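PDB 1WYZ: putative S-adenosylmethionine-dependent methyltransferase from Bacteroides thetaiotaomicron, which probably transfers methyl groups from S-adenosylmethionine, as expected of an RsmI-like methyltransferase, although its substrate is not established. Local coordinates for residues K156-R161 / Q167-I172; I28-R33 / K49-I54; L195-N200 / K214-H219; G149-K154 / H179-D184. One frame throughout, in Å; residues are numbered along the deposited sequence.

Overall arrangement
Interaction 2 stands apart, 40 to 43 Å from the others between centres and on the other side of the chain's centre. It joins the C-terminal parts of helices 24-29 and 40-50, beside the parallel sheet. Interactions 1, 3 and 4 gather around the mixed sheet of the later half, with centres 12 to 16 Å apart. Along the chain interaction 2 comes first, interaction 1 falls within the chain between the two segments of interaction 4, and interaction 3 follows. Interactions 1 and 4 share helix 150-165 and touch where Phe171 packs on Met181. Interactions 3 and 4 meet through Ile197 and Ile182. Helix 178-188 therefore links the contacts of this half.

Interaction 1: K156-R161 / Q167-I172; sequences KTLEQR and QTQLFI
Leu158 lies over the base of the Gln169 side chain and reaches on to the ring of Phe171. The contact belongs to a beta-alpha-beta unit, made of strand 138-143, helix 150-165 and strand 168-173. Here the returning strand runs roughly antiparallel to the helix, at 152°, with the two axes 8.3 Å apart. Gln169 and Phe171 both point toward the helix, as alternate residues of a strand do.

Leu158 uses two parts of its side chain. Leu158 CG sits 4.0 Å from Gln169 CB, and the two side chains pass at a slant. Leu158 CD2 meets Phe171 at the CD2 corner, 3.7 Å away, neither squarely over the ring nor squarely at its rim. Phe171 CG is tucked between the backbone N and the carbonyl carbon (chi1 53°), which turns the ring toward that leucine methyl. The other neighbours of this ring include Met181 and Ile185 of helix 178-188, so helices 150-165 and 178-188 both contribute to its surroundings.

Gln169 is polar but buried, and its amide is well supplied with partners. OE1 accepts a hydrogen bond from His141 on strand 138-143. The side chain folds back at chi2 (-58°), which turns NE2 toward Gln167. Arg161 also faces the strand, but its guanidinium forms a salt bridge with Glu165 of the second subunit. No hydrogen bond joins the two segments. Gln169 NE2 instead donates twice within its own strand end: to Gln167 O at 2.6 Å, from above the carbonyl plane, and to Gln167 OE1 at 3.0 Å, on a lone pair in the plane of that side-chain carbonyl.

Interaction 2: I28-R33 / K49-I54; sequences IIRGIR and KVDREI
Arg30 leans across to the segment 49-54, and most of its length meets something there. Arg30 CB lies 4.2 Å from Ile54 CD1. One carbon on, Arg30 CG is 4.0 Å from Ile54 CD1 and also passes near the Asp51 carboxylate. From CG to NE the chain is extended, which carries the polar end past Ile54. CD runs by the carboxylate too. Arg30 NE then donates a hydrogen bond to Asp51 OD2 at 2.7 Å, with an N-H...O angle of 162°. This bond is also the salt bridge of the contact. OD2 is met nearly end-on and lies close to the guanidinium plane. The two flat groups are nearly perpendicular, with their planes 81° apart. Beyond NE, the tip stays near the same oxygen: Arg30 NH2 is 3.6 Å from Asp51 OD2, an approach and not a bond.

The contact joins the C-terminal parts of helices 24-29 and 40-50 and the loops after them. Asp51 is the first residue beyond the second helix to leave helical geometry. Asp51 OD1 accepts from Glu53 N at 2.7 Å and so forms an Asx turn, while OD2 holds the arginine. With alanine at Asp51, Arg30 NE would probably lose its charged mate and Glu53 N the acceptor that shapes the turn.

Deeper in, Ile29 and Val50 reach toward each other tip to tip, and Ile29 CD1 meets Val50 CG1 at 3.8 Å. Val50 CG1 stands opposite the backbone N (chi1 -178°), where it can face Ile29. Ile29 also packs on Leu8 of strand 5-8, while Val50 touches Leu17 of helix 17-20.

Interaction 3: L195-N200 / K214-H219; sequences LCIAAN and KDWKGH
Trp216 turns its indole so that its N-H edge meets the backbone of strand 194-199 while one face rests on Ile197. The strand belongs to the mixed sheet. Trp216 lies just past the neighbouring edge strand 207-212, in the short, weakly bonded helix 213-216. The helix that follows strand 207-212 thus lays its tryptophan back on the adjacent strand, 194-199. Leu195 and Ile197, two residues apart, point to the same side and receive the ring together.

The edge carries the polar bond. Trp216 NE1 donates to Leu195 O at 2.7 Å, and the bond is nearly straight, with an angle of 173°. The oxygen lies almost exactly in the indole plane. Relative to the carbonyl group, however, the donor sits well above the plane. This bond satisfies the indole N-H in a buried place.

The Leu195 side chain crosses the tryptophan at about a right angle. Leu195 CB is 3.8 Å from Trp216 CD1, and Leu195 CG lies 3.7 Å from Trp216 NE1. The leucine thus packs beside the same pyrrole part of the indole that makes the hydrogen bond.

Ile197 approaches differently, at a slant and over the six-membered ring. Its CG1 stands beside the backbone N (chi1 -73°), and the extended chain beyond it sets the end methyl over the indole. Arg211 adds a cation-pi contact to the tryptophan. Ile197 itself also touches Ile182 of helix 178-188. The CH-pi contact places Ile197 CD1 3.6 Å from the six-membered ring centroid of Trp216, 15° off the ring normal.

Interaction 4: G149-K154 / H179-D184; sequences GERAKK and HKMIED
Two helices, 150-165 and 178-188, are bridged here by a salt-bridge network of Arg151, Asp184 and Lys180. The short segments cross at -59° and their axes stay 11.5 Å apart, and a long side chain spans the gap. Arg151 does this. Its CG starts anti to the backbone N (chi1 -172°), and bends at chi2 and chi3 bring the guanidinium to the second helix.

Arg151 NH2 donates to Asp184 OD2 at 2.6 Å, using the anti lone pair of that oxygen. A second, weak bond runs from Arg151 NE to Asp184 OD2 at 3.1 Å. The guanidinium and carboxylate planes are almost perpendicular, 87° apart. Met181, present as selenomethionine, lies over one guanidinium face, with its SE 3.8 Å from Arg151 NE.

Lys180 NZ approaches the aspartate from within its own helix, 3.3 Å from Asp184 OD1. Two positive groups therefore share one carboxylate, which may favour its charged form. Arg151 NH1 turns to Glu173 of strand 168-173, giving the arginine a second acidic partner. A leucine in its place would probably leave Glu173 without this mate and Asp184 with Lys180 as its remaining partner in the network. The whole is an interhelical salt-bridge network, joining two helices of an alpha/beta fold.

Interaction 1: K156-R161 / Q167-I172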
# COMPACT_ATOMS: atom_id res chain seq x y z
N LYS A 156 -16.69 7.44 15.43
CA LYS A 156 -17.86 8.15 14.95
C LYS A 156 -17.53 9.09 13.78
O LYS A 156 -18.30 9.19 12.82
CB LYS A 156 -18.48 8.94 16.10
CG LYS A 156 -19.98 9.12 16.02
CD LYS A 156 -20.72 7.81 16.29
CE LYS A 156 -22.24 8.03 16.27
NZ LYS A 156 -22.99 6.75 16.38
N THR A 157 -16.38 9.76 13.86
CA THR A 157 -15.95 10.69 12.82
C THR A 157 -15.48 9.94 11.59
O THR A 157 -15.78 10.33 10.46
CB THR A 157 -14.80 11.61 13.31
OG1 THR A 157 -15.17 12.25 14.54
CG2 THR A 157 -14.51 12.69 12.29
N LEU A 158 -14.72 8.87 11.80
CA LEU A 158 -14.24 8.07 10.68
C LEU A 158 -15.46 7.62 9.90
O LEU A 158 -15.55 7.82 8.68
CB LEU A 158 -13.48 6.85 11.19
CG LEU A 158 -11.95 6.84 11.17
CD1 LEU A 158 -11.38 8.22 11.45
CD2 LEU A 158 -11.47 5.84 12.21
N GLU A 159 -16.42 7.05 10.63
CA GLU A 159 -17.66 6.55 10.05
C GLU A 159 -18.40 7.62 9.25
O GLU A 159 -18.86 7.37 8.14
CB GLU A 159 -18.57 5.97 11.15
CG GLU A 159 -19.84 5.31 10.63
CD GLU A 159 -20.62 4.57 11.71
OE1 GLU A 159 -20.76 5.10 12.83
OE2 GLU A 159 -21.12 3.45 11.42
N GLN A 160 -18.49 8.83 9.80
CA GLN A 160 -19.18 9.91 9.09
C GLN A 160 -18.44 10.21 7.78
O GLN A 160 -19.08 10.41 6.74
CB GLN A 160 -19.28 11.16 9.98
CG GLN A 160 -20.32 11.02 11.10
CD GLN A 160 -20.26 12.14 12.13
OE1 GLN A 160 -19.19 12.45 12.65
NE2 GLN A 160 -21.41 12.74 12.44
N ARG A 161 -17.11 10.21 7.82
CA ARG A 161 -16.31 10.47 6.63
C ARG A 161 -16.54 9.38 5.59
O ARG A 161 -16.48 9.62 4.38
CB ARG A 161 -14.82 10.55 6.99
CG ARG A 161 -14.31 11.97 7.16
CD ARG A 161 -12.84 11.97 7.54
NE ARG A 161 -12.24 13.31 7.52
CZ ARG A 161 -10.97 13.55 7.82
NH1 ARG A 161 -10.17 12.56 8.18
NH2 ARG A 161 -10.50 14.79 7.76
N GLN A 167 -15.03 6.97 1.26
CA GLN A 167 -13.66 6.54 1.51
C GLN A 167 -13.46 5.52 2.63
O GLN A 167 -13.84 5.74 3.77
CB GLN A 167 -12.82 7.77 1.80
CG GLN A 167 -11.35 7.50 1.99
CD GLN A 167 -10.64 8.75 2.43
OE1 GLN A 167 -10.56 9.03 3.62
NE2 GLN A 167 -10.16 9.52 1.47
N THR A 168 -12.84 4.41 2.28
CA THR A 168 -12.55 3.37 3.23
C THR A 168 -11.70 3.95 4.37
O THR A 168 -10.79 4.75 4.12
CB THR A 168 -11.78 2.24 2.53
OG1 THR A 168 -12.54 1.80 1.40
CG2 THR A 168 -11.52 1.05 3.48
N GLN A 169 -12.01 3.58 5.61
CA GLN A 169 -11.24 4.08 6.75
C GLN A 169 -10.49 2.90 7.40
O GLN A 169 -11.11 1.89 7.74
CB GLN A 169 -12.17 4.75 7.76
CG GLN A 169 -13.01 5.90 7.18
CD GLN A 169 -12.19 7.04 6.54
OE1 GLN A 169 -11.35 7.67 7.18
NE2 GLN A 169 -12.45 7.30 5.26
N LEU A 170 -9.18 3.04 7.59
CA LEU A 170 -8.38 1.96 8.17
C LEU A 170 -7.61 2.34 9.42
O LEU A 170 -7.06 3.44 9.51
CB LEU A 170 -7.34 1.43 7.17
CG LEU A 170 -7.67 0.81 5.81
CD1 LEU A 170 -8.02 1.89 4.80
CD2 LEU A 170 -6.45 0.04 5.33
N PHE A 171 -7.56 1.42 10.38
CA PHE A 171 -6.83 1.64 11.62
C PHE A 171 -6.40 0.30 12.23
O PHE A 171 -7.03 -0.73 11.99
CB PHE A 171 -7.67 2.46 12.61
CG PHE A 171 -9.06 1.91 12.86
CD1 PHE A 171 -9.28 0.98 13.88
CD2 PHE A 171 -10.14 2.35 12.11
CE1 PHE A 171 -10.57 0.49 14.16
CE2 PHE A 171 -11.45 1.87 12.38
CZ PHE A 171 -11.65 0.94 13.41
N ILE A 172 -5.31 0.31 13.00
CA ILE A 172 -4.81 -0.91 13.61
C ILE A 172 -4.86 -0.86 15.13
O ILE A 172 -5.09 0.21 15.72
CB ILE A 172 -3.36 -1.18 13.19
CG1 ILE A 172 -2.44 -0.07 13.71
CG2 ILE A 172 -3.27 -1.28 11.66
CD1 ILE A 172 -0.95 -0.37 13.63

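Interaction 2: I28-R33 / K49-I54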
# COMPACT_ATOMS: atom_id res chain seq x y z
N ILE A 28 19.48 -6.47 -5.36
CA ILE A 28 20.02 -5.20 -4.92
C ILE A 28 20.52 -5.28 -3.47
O ILE A 28 21.50 -4.63 -3.10
CB ILE A 28 19.00 -4.02 -5.11
CG1 ILE A 28 17.90 -4.08 -4.07
CG2 ILE A 28 18.37 -4.09 -6.50
CD1 ILE A 28 18.23 -3.38 -2.77
N ILE A 29 19.88 -6.09 -2.65
CA ILE A 29 20.36 -6.20 -1.28
C ILE A 29 21.82 -6.67 -1.28
O ILE A 29 22.64 -6.16 -0.53
CB ILE A 29 19.51 -7.17 -0.45
CG1 ILE A 29 18.19 -6.48 -0.08
CG2 ILE A 29 20.31 -7.62 0.77
CD1 ILE A 29 17.13 -7.40 0.50
N ARG A 30 22.12 -7.64 -2.14
CA ARG A 30 23.47 -8.18 -2.28
C ARG A 30 24.48 -7.06 -2.55
O ARG A 30 25.67 -7.20 -2.27
CB ARG A 30 23.53 -9.19 -3.42
CG ARG A 30 22.89 -10.52 -3.10
CD ARG A 30 22.80 -11.42 -4.31
NE ARG A 30 22.11 -12.67 -3.98
CZ ARG A 30 21.37 -13.37 -4.84
NH1 ARG A 30 21.23 -12.95 -6.09
NH2 ARG A 30 20.77 -14.48 -4.43
N GLY A 31 23.99 -5.96 -3.11
CA GLY A 31 24.87 -4.84 -3.42
C GLY A 31 25.13 -3.93 -2.24
O GLY A 31 26.28 -3.59 -1.95
N ILE A 32 24.06 -3.54 -1.55
CA ILE A 32 24.15 -2.64 -0.40
C ILE A 32 25.10 -3.10 0.70
O ILE A 32 25.07 -4.25 1.11
CB ILE A 32 22.77 -2.42 0.20
CG1 ILE A 32 21.82 -1.92 -0.90
CG2 ILE A 32 22.85 -1.45 1.35
CD1 ILE A 32 22.01 -0.51 -1.41
N ARG A 33 25.93 -2.17 1.17
CA ARG A 33 26.92 -2.44 2.22
C ARG A 33 26.56 -1.71 3.51
O ARG A 33 27.04 -2.06 4.58
CB ARG A 33 28.31 -1.97 1.79
CG ARG A 33 28.90 -2.64 0.57
CD ARG A 33 30.26 -2.03 0.25
NE ARG A 33 30.95 -2.72 -0.84
CZ ARG A 33 32.16 -2.39 -1.28
NH1 ARG A 33 32.83 -1.39 -0.71
NH2 ARG A 33 32.71 -3.08 -2.28
N LYS A 49 18.44 -14.42 6.24
CA LYS A 49 17.39 -15.16 5.57
C LYS A 49 17.32 -14.76 4.09
O LYS A 49 16.87 -15.54 3.24
CB LYS A 49 16.06 -14.89 6.28
CG LYS A 49 15.15 -16.10 6.43
CD LYS A 49 14.48 -16.51 5.13
CE LYS A 49 13.36 -17.52 5.37
NZ LYS A 49 12.50 -17.70 4.16
N VAL A 50 17.78 -13.56 3.78
CA VAL A 50 17.78 -13.06 2.41
C VAL A 50 18.87 -13.72 1.57
O VAL A 50 18.65 -14.05 0.41
CB VAL A 50 18.02 -11.55 2.34
CG1 VAL A 50 17.96 -11.08 0.89
CG2 VAL A 50 17.01 -10.82 3.20
N ASP A 51 20.05 -13.88 2.17
CA ASP A 51 21.19 -14.49 1.48
C ASP A 51 22.21 -15.00 2.51
O ASP A 51 22.62 -14.26 3.41
CB ASP A 51 21.86 -13.47 0.56
CG ASP A 51 22.82 -14.11 -0.43
OD1 ASP A 51 23.55 -15.04 -0.03
OD2 ASP A 51 22.84 -13.68 -1.60
N ARG A 52 22.62 -16.26 2.37
CA ARG A 52 23.59 -16.85 3.28
C ARG A 52 24.98 -16.25 3.10
O ARG A 52 25.71 -16.07 4.07
CB ARG A 52 23.69 -18.37 3.06
CG ARG A 52 22.88 -19.22 4.04
CD ARG A 52 21.39 -19.14 3.76
NE ARG A 52 21.04 -19.71 2.47
CZ ARG A 52 21.28 -20.97 2.11
NH1 ARG A 52 21.88 -21.80 2.96
NH2 ARG A 52 20.94 -21.40 0.90
N GLU A 53 25.32 -15.93 1.86
CA GLU A 53 26.63 -15.38 1.52
C GLU A 53 26.90 -13.96 2.00
O GLU A 53 28.05 -13.55 2.11
CB GLU A 53 26.84 -15.44 0.00
CG GLU A 53 28.21 -15.97 -0.42
CD GLU A 53 28.44 -17.41 0.03
OE1 GLU A 53 27.66 -18.30 -0.39
OE2 GLU A 53 29.40 -17.66 0.79
N ILE A 54 25.85 -13.20 2.29
CA ILE A 54 26.04 -11.83 2.76
C ILE A 54 26.76 -11.79 4.10
O ILE A 54 26.15 -11.95 5.16
CB ILE A 54 24.70 -11.10 2.91
CG1 ILE A 54 24.02 -10.99 1.55
CG2 ILE A 54 24.92 -9.72 3.50
CD1 ILE A 54 24.83 -10.37 0.38

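Interaction 3: L195-N200 / K214-H219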
# COMPACT_ATOMS: atom_id res chain seq x y z
N LEU A 195 -17.82 -3.58 8.39
CA LEU A 195 -16.55 -3.70 9.10
C LEU A 195 -15.80 -4.93 8.60
O LEU A 195 -16.34 -6.03 8.60
CB LEU A 195 -16.80 -3.83 10.60
CG LEU A 195 -15.60 -4.44 11.33
CD1 LEU A 195 -14.42 -3.50 11.18
CD2 LEU A 195 -15.91 -4.66 12.80
N CYS A 196 -14.54 -4.74 8.19
CA CYS A 196 -13.72 -5.85 7.73
C CYS A 196 -12.60 -6.11 8.74
O CYS A 196 -11.84 -5.20 9.08
CB CYS A 196 -13.10 -5.54 6.36
SG CYS A 196 -11.88 -6.78 5.77
N ILE A 197 -12.51 -7.34 9.22
CA ILE A 197 -11.47 -7.71 10.16
C ILE A 197 -10.43 -8.47 9.37
O ILE A 197 -10.76 -9.42 8.67
CB ILE A 197 -12.02 -8.60 11.28
CG1 ILE A 197 -12.89 -7.77 12.23
CG2 ILE A 197 -10.87 -9.29 12.02
CD1 ILE A 197 -13.75 -8.57 13.20
N ALA A 198 -9.17 -8.06 9.47
CA ALA A 198 -8.10 -8.74 8.74
C ALA A 198 -6.95 -9.10 9.68
O ALA A 198 -6.11 -8.25 10.01
CB ALA A 198 -7.61 -7.86 7.61
N ALA A 199 -6.92 -10.36 10.11
CA ALA A 199 -5.90 -10.86 11.02
C ALA A 199 -4.92 -11.84 10.35
O ALA A 199 -5.30 -12.61 9.48
CB ALA A 199 -6.58 -11.52 12.20
N ASN A 200 -3.66 -11.81 10.78
CA ASN A 200 -2.61 -12.66 10.23
C ASN A 200 -2.52 -12.62 8.72
O ASN A 200 -2.44 -13.66 8.07
CB ASN A 200 -2.81 -14.11 10.64
CG ASN A 200 -2.39 -14.37 12.06
OD1 ASN A 200 -1.35 -13.88 12.51
ND2 ASN A 200 -3.18 -15.15 12.78
N LYS A 214 -24.02 -5.16 12.36
CA LYS A 214 -25.15 -5.91 12.88
C LYS A 214 -24.85 -7.41 12.83
O LYS A 214 -25.15 -8.13 13.78
CB LYS A 214 -26.41 -5.63 12.05
CG LYS A 214 -27.65 -6.38 12.52
CD LYS A 214 -28.76 -6.36 11.49
CE LYS A 214 -30.02 -7.02 12.02
NZ LYS A 214 -30.61 -6.28 13.18
N ASP A 215 -24.27 -7.87 11.73
CA ASP A 215 -23.95 -9.29 11.58
C ASP A 215 -22.67 -9.73 12.28
O ASP A 215 -22.38 -10.92 12.33
CB ASP A 215 -23.91 -9.69 10.10
CG ASP A 215 -25.30 -9.80 9.47
OD1 ASP A 215 -26.12 -10.60 9.99
OD2 ASP A 215 -25.57 -9.09 8.47
N TRP A 216 -21.90 -8.78 12.81
CA TRP A 216 -20.68 -9.13 13.52
C TRP A 216 -21.04 -9.48 14.96
O TRP A 216 -20.39 -10.32 15.58
CB TRP A 216 -19.68 -7.97 13.49
CG TRP A 216 -18.64 -8.07 12.38
CD1 TRP A 216 -18.39 -7.15 11.41
CD2 TRP A 216 -17.71 -9.14 12.17
NE1 TRP A 216 -17.35 -7.57 10.61
CE2 TRP A 216 -16.92 -8.79 11.05
CE3 TRP A 216 -17.46 -10.36 12.82
CZ2 TRP A 216 -15.90 -9.62 10.56
CZ3 TRP A 216 -16.45 -11.19 12.33
CH2 TRP A 216 -15.68 -10.81 11.21
N LYS A 217 -22.08 -8.83 15.48
CA LYS A 217 -22.54 -9.06 16.85
C LYS A 217 -22.33 -10.50 17.23
O LYS A 217 -21.60 -10.81 18.18
CB LYS A 217 -24.02 -8.69 16.97
CG LYS A 217 -24.32 -7.22 16.68
CD LYS A 217 -23.63 -6.30 17.69
CE LYS A 217 -23.84 -4.83 17.35
NZ LYS A 217 -25.27 -4.43 17.35
N GLY A 218 -22.96 -11.40 16.49
CA GLY A 218 -22.79 -12.81 16.78
C GLY A 218 -21.56 -13.25 16.02
O GLY A 218 -21.26 -12.71 14.96
N HIS A 219 -20.85 -14.23 16.56
CA HIS A 219 -19.65 -14.73 15.89
C HIS A 219 -18.50 -13.73 15.80
O HIS A 219 -18.26 -13.13 14.75
CB HIS A 219 -20.00 -15.22 14.47
CG HIS A 219 -20.54 -16.62 14.43
ND1 HIS A 219 -21.71 -16.98 15.05
CD2 HIS A 219 -20.05 -17.74 13.86
CE1 HIS A 219 -21.92 -18.27 14.87
NE2 HIS A 219 -20.92 -18.76 14.15

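Interaction 4: G149-K154 / H179-D184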
# COMPACT_ATOMS: atom_id res chain seq x y z
N GLY A 149 -14.46 7.12 24.85
CA GLY A 149 -15.12 8.39 24.59
C GLY A 149 -14.36 9.23 23.58
O GLY A 149 -14.95 9.94 22.77
N GLU A 150 -13.04 9.16 23.65
CA GLU A 150 -12.20 9.87 22.71
C GLU A 150 -12.12 8.89 21.54
O GLU A 150 -12.02 9.27 20.38
CB GLU A 150 -10.82 10.12 23.31
CG GLU A 150 -9.98 11.13 22.52
CD GLU A 150 -10.38 12.57 22.78
OE1 GLU A 150 -11.58 12.90 22.62
OE2 GLU A 150 -9.50 13.38 23.13
N ARG A 151 -12.19 7.60 21.88
CA ARG A 151 -12.14 6.54 20.89
C ARG A 151 -13.48 6.42 20.19
O ARG A 151 -13.56 6.03 19.02
CB ARG A 151 -11.77 5.21 21.57
CG ARG A 151 -11.51 4.09 20.59
CD ARG A 151 -10.45 3.15 21.12
NE ARG A 151 -10.99 1.83 21.38
CZ ARG A 151 -10.25 0.78 21.73
NH1 ARG A 151 -8.94 0.91 21.87
NH2 ARG A 151 -10.83 -0.39 21.92
N ALA A 152 -14.55 6.75 20.91
CA ALA A 152 -15.88 6.71 20.34
C ALA A 152 -16.02 7.90 19.40
O ALA A 152 -16.66 7.81 18.36
CB ALA A 152 -16.92 6.78 21.44
N LYS A 153 -15.42 9.03 19.78
CA LYS A 153 -15.47 10.22 18.96
C LYS A 153 -14.81 9.91 17.63
O LYS A 153 -15.38 10.17 16.57
CB LYS A 153 -14.72 11.39 19.62
CG LYS A 153 -15.50 12.14 20.70
CD LYS A 153 -14.84 13.48 21.03
CE LYS A 153 -14.88 14.44 19.85
NZ LYS A 153 -16.25 14.93 19.54
N LYS A 154 -13.62 9.34 17.71
CA LYS A 154 -12.85 8.99 16.52
C LYS A 154 -13.61 8.04 15.60
O LYS A 154 -13.80 8.35 14.42
CB LYS A 154 -11.50 8.39 16.93
CG LYS A 154 -10.46 8.33 15.82
CD LYS A 154 -10.26 9.69 15.19
CE LYS A 154 -8.99 9.71 14.37
NZ LYS A 154 -8.99 8.60 13.39
N HIS A 179 -10.00 -7.53 21.07
CA HIS A 179 -11.39 -7.80 21.40
C HIS A 179 -12.09 -6.59 21.99
O HIS A 179 -13.30 -6.41 21.81
CB HIS A 179 -11.49 -8.99 22.35
CG HIS A 179 -12.53 -9.98 21.95
ND1 HIS A 179 -12.34 -10.90 20.93
CD2 HIS A 179 -13.80 -10.17 22.38
CE1 HIS A 179 -13.44 -11.60 20.76
NE2 HIS A 179 -14.35 -11.18 21.62
N LYS A 180 -11.35 -5.74 22.71
CA LYS A 180 -11.97 -4.56 23.29
C LYS A 180 -12.35 -3.57 22.20
O LYS A 180 -13.29 -2.78 22.35
CB LYS A 180 -11.03 -3.90 24.31
CG LYS A 180 -11.67 -2.73 25.07
CD LYS A 180 -12.87 -3.18 25.90
CE LYS A 180 -13.49 -2.02 26.65
NZ LYS A 180 -14.11 -1.02 25.73
N MSE A 181 -11.61 -3.61 21.09
CA MSE A 181 -11.88 -2.72 19.96
C MSE A 181 -13.15 -3.15 19.23
O MSE A 181 -14.04 -2.32 19.03
CB MSE A 181 -10.70 -2.71 18.99
CG MSE A 181 -10.95 -1.89 17.72
SE MSE A 181 -11.01 0.05 17.98
CE MSE A 181 -12.89 0.30 18.31
N ILE A 182 -13.26 -4.42 18.85
CA ILE A 182 -14.47 -4.86 18.16
C ILE A 182 -15.70 -4.51 18.99
O ILE A 182 -16.74 -4.13 18.44
CB ILE A 182 -14.45 -6.40 17.85
CG1 ILE A 182 -14.20 -7.21 19.12
CG2 ILE A 182 -13.40 -6.70 16.78
CD1 ILE A 182 -15.45 -7.50 19.93
N GLU A 183 -15.58 -4.62 20.31
CA GLU A 183 -16.68 -4.28 21.20
C GLU A 183 -17.00 -2.82 21.00
O GLU A 183 -18.16 -2.44 20.91
CB GLU A 183 -16.30 -4.53 22.67
CG GLU A 183 -17.32 -4.01 23.68
CD GLU A 183 -18.61 -4.82 23.73
OE1 GLU A 183 -18.96 -5.45 22.70
OE2 GLU A 183 -19.28 -4.82 24.79
N ASP A 184 -15.96 -1.99 20.91
CA ASP A 184 -16.16 -0.55 20.70
C ASP A 184 -16.77 -0.19 19.34
O ASP A 184 -17.63 0.71 19.26
CB ASP A 184 -14.85 0.22 20.89
CG ASP A 184 -14.47 0.37 22.35
OD1 ASP A 184 -15.36 0.65 23.17
OD2 ASP A 184 -13.27 0.21 22.68